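Local coordinates for protein FMN reductase (NADPH) (Bacillus subtilis, PDB 3N2S) that binds FMN and, as a homodimer, uses NADPH to reduce flavin as well as nitroaromatic compounds, quinones and azo dyes, at residues A[82-87]-A[153-158]; A[77-82]-A[116-121]. One frame throughout, in Å; residues are numbered along the deposited sequence.

Contact 1. Residues A[82-87]-A[153-158]; sequences DLYRHQ and DHVLPL
With CG anti to the backbone N (chi1 173°), Tyr84 brings its CB against the CG2 methyl of Val155, which itself stands beside the backbone N of the valine; CB and CG2 are 3.5 Å apart. The tyrosine ring also comes close to the loop before strand 155-164, where Tyr84 CD1 lies 3.4 Å from Asp153 O. Asp82 and Val155 form an antiparallel non-hydrogen-bonded pair, their side chains side by side on the same face of the sheet. Just beyond it, Leu83 N donates a nearly straight bond of 2.8 Å to His154 O, meeting it almost along the carbonyl direction; Tyr84 N adds a weak one to the same oxygen. Gln87 reaches back with an extended chain and crosses His154 at about a right angle, placing OE1 at the ring edge, 3.5 Å from CD2. Gln87 NE2 and His154 NE2 each bond weakly to Ser98 OG. Asp82 OD1 takes up Arg85 N (3.1 Å) and, weakly, Tyr84 N, while its OD2 is held by Ser47 and by Tyr187 of the second subunit, whose ring also meets that of Tyr84 at about 90°. A capping aspartate thus precedes the turn into helix 84-92 where strand 75-82 parts from its antiparallel neighbour 155-164, at the dimer interface of the nitroreductase fold.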
loop_
_atom_site.group_PDB
_atom_site.type_symbol
_atom_site.label_atom_id
_atom_site.label_comp_id
_atom_site.label_asym_id
_atom_site.label_seq_id
_atom_site.Cartn_x
_atom_site.Cartn_y
_atom_site.Cartn_z
ATOM N N ASP A 82 -1.391 -7.346 10.035
ATOM C CA ASP A 82 -1.594 -7.775 11.423
ATOM C C ASP A 82 -3.047 -7.650 11.854
ATOM O O ASP A 82 -3.544 -6.543 12.030
ATOM C CB ASP A 82 -0.668 -6.983 12.394
ATOM C CG ASP A 82 -0.641 -7.445 13.853
ATOM O OD1 ASP A 82 -1.639 -8.026 14.315
ATOM O OD2 ASP A 82 0.338 -7.126 14.559
ATOM N N LEU A 83 -3.686 -8.794 12.091
ATOM C CA LEU A 83 -5.051 -8.873 12.637
ATOM C C LEU A 83 -5.028 -9.608 13.988
ATOM O O LEU A 83 -6.068 -9.806 14.634
ATOM C CB LEU A 83 -6.012 -9.496 11.629
ATOM C CG LEU A 83 -6.275 -8.627 10.370
ATOM C CD1 LEU A 83 -7.049 -9.365 9.322
ATOM C CD2 LEU A 83 -6.961 -7.310 10.726
ATOM N N TYR A 84 -3.820 -9.977 14.427
ATOM C CA TYR A 84 -3.592 -10.647 15.721
ATOM C C TYR A 84 -3.906 -9.680 16.870
ATOM O O TYR A 84 -4.510 -10.080 17.870
ATOM C CB TYR A 84 -2.160 -11.157 15.796
ATOM C CG TYR A 84 -1.748 -11.718 17.143
ATOM C CD1 TYR A 84 -2.003 -13.045 17.475
ATOM C CD2 TYR A 84 -1.039 -10.942 18.056
ATOM C CE1 TYR A 84 -1.578 -13.583 18.691
ATOM C CE2 TYR A 84 -0.608 -11.470 19.277
ATOM C CZ TYR A 84 -0.869 -12.795 19.584
ATOM O OH TYR A 84 -0.468 -13.312 20.795
ATOM N N ARG A 85 -3.511 -8.400 16.714
ATOM C CA ARG A 85 -3.782 -7.323 17.675
ATOM C C ARG A 85 -5.295 -7.266 17.964
ATOM O O ARG A 85 -5.702 -7.227 19.128
ATOM C CB ARG A 85 -3.309 -5.986 17.068
ATOM C CG ARG A 85 -3.558 -4.733 17.938
ATOM C CD ARG A 85 -3.020 -3.451 17.305
ATOM N NE ARG A 85 -1.569 -3.541 17.086
ATOM C CZ ARG A 85 -0.987 -3.536 15.888
ATOM N NH1 ARG A 85 -1.718 -3.380 14.787
ATOM N NH2 ARG A 85 0.326 -3.679 15.781
ATOM N N HIS A 86 -6.105 -7.341 16.901
ATOM C CA HIS A 86 -7.571 -7.291 16.913
ATOM C C HIS A 86 -8.146 -8.570 17.534
ATOM O O HIS A 86 -9.054 -8.489 18.363
ATOM C CB HIS A 86 -8.095 -6.987 15.487
ATOM C CG HIS A 86 -7.332 -5.855 14.854
ATOM N ND1 HIS A 86 -6.061 -6.045 14.308
ATOM C CD2 HIS A 86 -7.624 -4.538 14.810
ATOM C CE1 HIS A 86 -5.645 -4.845 13.928
ATOM N NE2 HIS A 86 -6.560 -3.911 14.198
ATOM N N GLN A 87 -7.571 -9.741 17.187
ATOM C CA GLN A 87 -7.964 -11.018 17.795
ATOM C C GLN A 87 -7.757 -10.948 19.316
ATOM O O GLN A 87 -8.673 -11.269 20.066
ATOM C CB GLN A 87 -7.124 -12.175 17.228
ATOM C CG GLN A 87 -7.599 -13.548 17.720
ATOM C CD GLN A 87 -6.587 -14.649 17.548
ATOM O OE1 GLN A 87 -5.364 -14.435 17.488
ATOM N NE2 GLN A 87 -7.086 -15.874 17.505
ATOM N N ASP A 153 -0.346 -16.412 14.670
ATOM C CA ASP A 153 -1.408 -16.529 13.672
ATOM C C ASP A 153 -2.017 -15.146 13.467
ATOM O O ASP A 153 -1.882 -14.297 14.347
ATOM C CB ASP A 153 -2.483 -17.533 14.098
ATOM C CG ASP A 153 -2.830 -18.465 12.966
ATOM O OD1 ASP A 153 -3.852 -18.223 12.291
ATOM O OD2 ASP A 153 -2.032 -19.401 12.701
ATOM N N HIS A 154 -2.613 -14.898 12.283
ATOM C CA HIS A 154 -3.200 -13.585 11.921
ATOM C C HIS A 154 -2.154 -12.493 11.691
ATOM O O HIS A 154 -2.480 -11.303 11.703
ATOM C CB HIS A 154 -4.311 -13.135 12.893
ATOM C CG HIS A 154 -5.403 -14.144 13.010
ATOM N ND1 HIS A 154 -6.246 -14.412 11.949
ATOM C CD2 HIS A 154 -5.707 -14.962 14.037
ATOM C CE1 HIS A 154 -7.055 -15.369 12.375
ATOM N NE2 HIS A 154 -6.764 -15.736 13.622
ATOM N N VAL A 155 -0.898 -12.911 11.486
ATOM C CA VAL A 155 0.213 -12.005 11.171
ATOM C C VAL A 155 0.866 -12.550 9.894
ATOM O O VAL A 155 1.238 -13.726 9.842
ATOM C CB VAL A 155 1.226 -11.773 12.331
ATOM C CG1 VAL A 155 2.391 -10.891 11.879
ATOM C CG2 VAL A 155 0.550 -11.143 13.539
ATOM N N LEU A 156 0.930 -11.712 8.842
ATOM C CA LEU A 156 1.513 -12.134 7.581
ATOM C C LEU A 156 2.640 -11.189 7.146
ATOM O O LEU A 156 2.348 -10.062 6.727
ATOM C CB LEU A 156 0.423 -12.214 6.474
ATOM C CG LEU A 156 0.849 -12.861 5.133
ATOM C CD1 LEU A 156 1.032 -14.400 5.285
ATOM C CD2 LEU A 156 -0.188 -12.607 4.057
ATOM N N PRO A 157 3.918 -11.636 7.155
ATOM C CA PRO A 157 4.994 -10.766 6.617
ATOM C C PRO A 157 4.735 -10.552 5.112
ATOM O O PRO A 157 4.346 -11.478 4.415
ATOM C CB PRO A 157 6.275 -11.572 6.880
ATOM C CG PRO A 157 5.882 -12.606 7.959
ATOM C CD PRO A 157 4.456 -12.945 7.592
ATOM N N LEU A 158 4.830 -9.302 4.649
ATOM C CA LEU A 158 4.519 -8.948 3.261
ATOM C C LEU A 158 5.777 -8.634 2.476
ATOM O O LEU A 158 5.919 -9.069 1.334
ATOM C CB LEU A 158 3.573 -7.715 3.226
ATOM C CG LEU A 158 2.304 -7.789 4.090
ATOM C CD1 LEU A 158 1.510 -6.499 3.983
ATOM C CD2 LEU A 158 1.420 -8.979 3.662
#

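Contact 2. Residues A[77-82]-A[116-121]; sequences FVFCAD and LAAQNM
Met121, a selenomethionine in this crystal, sets its SE over the centre of the Phe77 ring, 3.5 Å from the centroid and only 9° off the ring normal. Its CE methyl follows across the same ring, 3.7 Å from Phe77 CE1. The same selenium meets Phe79 quite differently, at the ring edge and near its plane, 3.8 Å from CZ, so one atom serves two Met-aromatic contacts. One face of the Phe79 ring is taken by Ala118: its CB sits 3.7 Å from the centroid, nearly on the normal, in a CH-pi contact, and its CA comes to 3.5 Å from Phe79 CE1. Ala117 CB touches that corner of the ring more loosely. An extended start, with CG anti to the backbone N (chi1 -179°), carries the Met121 chain out from the helix before it turns about the CG-SE bond. Further out, Ile48 packs on both phenylalanines, Leu30 and Ala34 of helix 24-35 hold Met121, and Phe159 lies on Ala118. Small alanines thus face large strand aromatics. The axes of 77-82 and 116-121 run roughly antiparallel (157°), 9.7 Å apart at closest, in the helix-on-sheet packing of the alpha-beta-alpha nitroreductase core, with Leu116, which lines the FMN pocket, on the same helical segment.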
loop_
_atom_site.group_PDB
_atom_site.type_symbol
_atom_site.label_atom_id
_atom_site.label_comp_id
_atom_site.label_asym_id
_atom_site.label_seq_id
_atom_site.Cartn_x
_atom_site.Cartn_y
_atom_site.Cartn_z
ATOM N N PHE A 77 13.588 -3.410 8.131
ATOM C CA PHE A 77 12.217 -3.426 8.636
ATOM C C PHE A 77 11.399 -4.479 7.900
ATOM O O PHE A 77 11.511 -4.596 6.685
ATOM C CB PHE A 77 11.545 -2.052 8.456
ATOM C CG PHE A 77 12.197 -0.890 9.176
ATOM C CD1 PHE A 77 11.756 -0.496 10.439
ATOM C CD2 PHE A 77 13.192 -0.133 8.557
ATOM C CE1 PHE A 77 12.310 0.623 11.076
ATOM C CE2 PHE A 77 13.773 0.965 9.214
ATOM C CZ PHE A 77 13.319 1.338 10.464
ATOM N N VAL A 78 10.554 -5.227 8.626
ATOM C CA VAL A 78 9.656 -6.186 7.974
ATOM C C VAL A 78 8.229 -5.716 8.228
ATOM O O VAL A 78 7.806 -5.627 9.391
ATOM C CB VAL A 78 9.877 -7.688 8.337
ATOM C CG1 VAL A 78 8.845 -8.578 7.627
ATOM C CG2 VAL A 78 11.299 -8.127 7.985
ATOM N N PHE A 79 7.491 -5.414 7.140
ATOM C CA PHE A 79 6.103 -4.970 7.243
ATOM C C PHE A 79 5.197 -6.163 7.202
ATOM O O PHE A 79 5.303 -6.982 6.285
ATOM C CB PHE A 79 5.737 -3.942 6.140
ATOM C CG PHE A 79 6.265 -2.571 6.476
ATOM C CD1 PHE A 79 5.434 -1.606 7.035
ATOM C CD2 PHE A 79 7.613 -2.261 6.291
ATOM C CE1 PHE A 79 5.936 -0.349 7.393
ATOM C CE2 PHE A 79 8.110 -0.997 6.627
ATOM C CZ PHE A 79 7.266 -0.051 7.183
ATOM N N CYS A 80 4.291 -6.250 8.185
ATOM C CA CYS A 80 3.337 -7.369 8.278
ATOM C C CYS A 80 1.922 -6.892 8.265
ATOM O O CYS A 80 1.617 -5.916 8.948
ATOM C CB CYS A 80 3.566 -8.186 9.551
ATOM S SG CYS A 80 5.259 -8.748 9.804
ATOM N N ALA A 81 1.021 -7.683 7.633
ATOM C CA ALA A 81 -0.421 -7.511 7.777
ATOM C C ALA A 81 -0.645 -8.064 9.187
ATOM O O ALA A 81 -0.047 -9.092 9.542
ATOM C CB ALA A 81 -1.165 -8.348 6.736
ATOM N N ASP A 82 -1.391 -7.346 10.035
ATOM C CA ASP A 82 -1.594 -7.775 11.423
ATOM C C ASP A 82 -3.047 -7.650 11.854
ATOM O O ASP A 82 -3.544 -6.543 12.030
ATOM C CB ASP A 82 -0.668 -6.983 12.394
ATOM C CG ASP A 82 -0.641 -7.445 13.853
ATOM O OD1 ASP A 82 -1.639 -8.026 14.315
ATOM O OD2 ASP A 82 0.338 -7.126 14.559
ATOM N N LEU A 116 0.558 1.528 2.904
ATOM C CA LEU A 116 0.542 2.999 3.089
ATOM C C LEU A 116 1.561 3.401 4.150
ATOM O O LEU A 116 2.288 4.378 3.958
ATOM C CB LEU A 116 -0.857 3.530 3.483
ATOM C CG LEU A 116 -2.051 3.194 2.586
ATOM C CD1 LEU A 116 -3.330 3.841 3.123
ATOM C CD2 LEU A 116 -1.827 3.566 1.146
ATOM N N ALA A 117 1.640 2.617 5.250
ATOM C CA ALA A 117 2.622 2.880 6.316
ATOM C C ALA A 117 4.068 2.767 5.760
ATOM O O ALA A 117 4.913 3.624 6.057
ATOM C CB ALA A 117 2.415 1.887 7.460
ATOM N N ALA A 118 4.350 1.713 4.958
ATOM C CA ALA A 118 5.680 1.505 4.383
ATOM C C ALA A 118 6.094 2.636 3.469
ATOM O O ALA A 118 7.265 3.029 3.481
ATOM C CB ALA A 118 5.748 0.175 3.641
ATOM N N GLN A 119 5.156 3.124 2.644
ATOM C CA GLN A 119 5.482 4.215 1.727
ATOM C C GLN A 119 5.731 5.541 2.450
ATOM O O GLN A 119 6.598 6.303 2.019
ATOM C CB GLN A 119 4.513 4.311 0.542
ATOM C CG GLN A 119 4.999 5.266 -0.566
ATOM C CD GLN A 119 6.401 5.050 -1.126
ATOM O OE1 GLN A 119 7.077 6.006 -1.538
ATOM N NE2 GLN A 119 6.902 3.831 -1.149
ATOM N N ASN A 120 5.031 5.777 3.573
ATOM C CA ASN A 120 5.298 6.944 4.425
ATOM C C ASN A 120 6.716 6.827 4.992
ATOM O O ASN A 120 7.468 7.811 4.986
ATOM C CB ASN A 120 4.300 7.017 5.575
ATOM C CG ASN A 120 3.254 8.092 5.403
ATOM O OD1 ASN A 120 2.450 8.349 6.294
ATOM N ND2 ASN A 120 3.236 8.730 4.261
HETATM N N MSE A 121 7.091 5.618 5.466
HETATM C CA MSE A 121 8.453 5.386 5.970
HETATM C C MSE A 121 9.487 5.645 4.868
HETATM O O MSE A 121 10.524 6.261 5.130
HETATM C CB MSE A 121 8.627 3.946 6.530
HETATM C CG MSE A 121 10.042 3.723 7.086
HETATM SE SE MSE A 121 10.378 2.016 7.901
HETATM C CE MSE A 121 9.306 2.222 9.580
#

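How the contacts relate
Strand 75-82 serves both contacts: 77-82 presents its aromatic side chains to helix 104-127 in contact 2, and its last residue, Asp82, opens the turn used in contact 1. Strand 155-164 joins them, since Leu156 O with Ala81 N and Leu158 N with Phe79 O are probable hydrogen bonds, each 2.9 Å long. Contact 2 is wholly buried near the centre of the chain and is apolar, built from rings, methyls and selenium without a hydrogen bond across it. Contact 1, its centre about 13 Å from that of contact 2, lies where strand 75-82 ends and strand 155-164 begins; only partly buried, it relies on backbone bonding and an aspartate cap. Both also reach the second subunit.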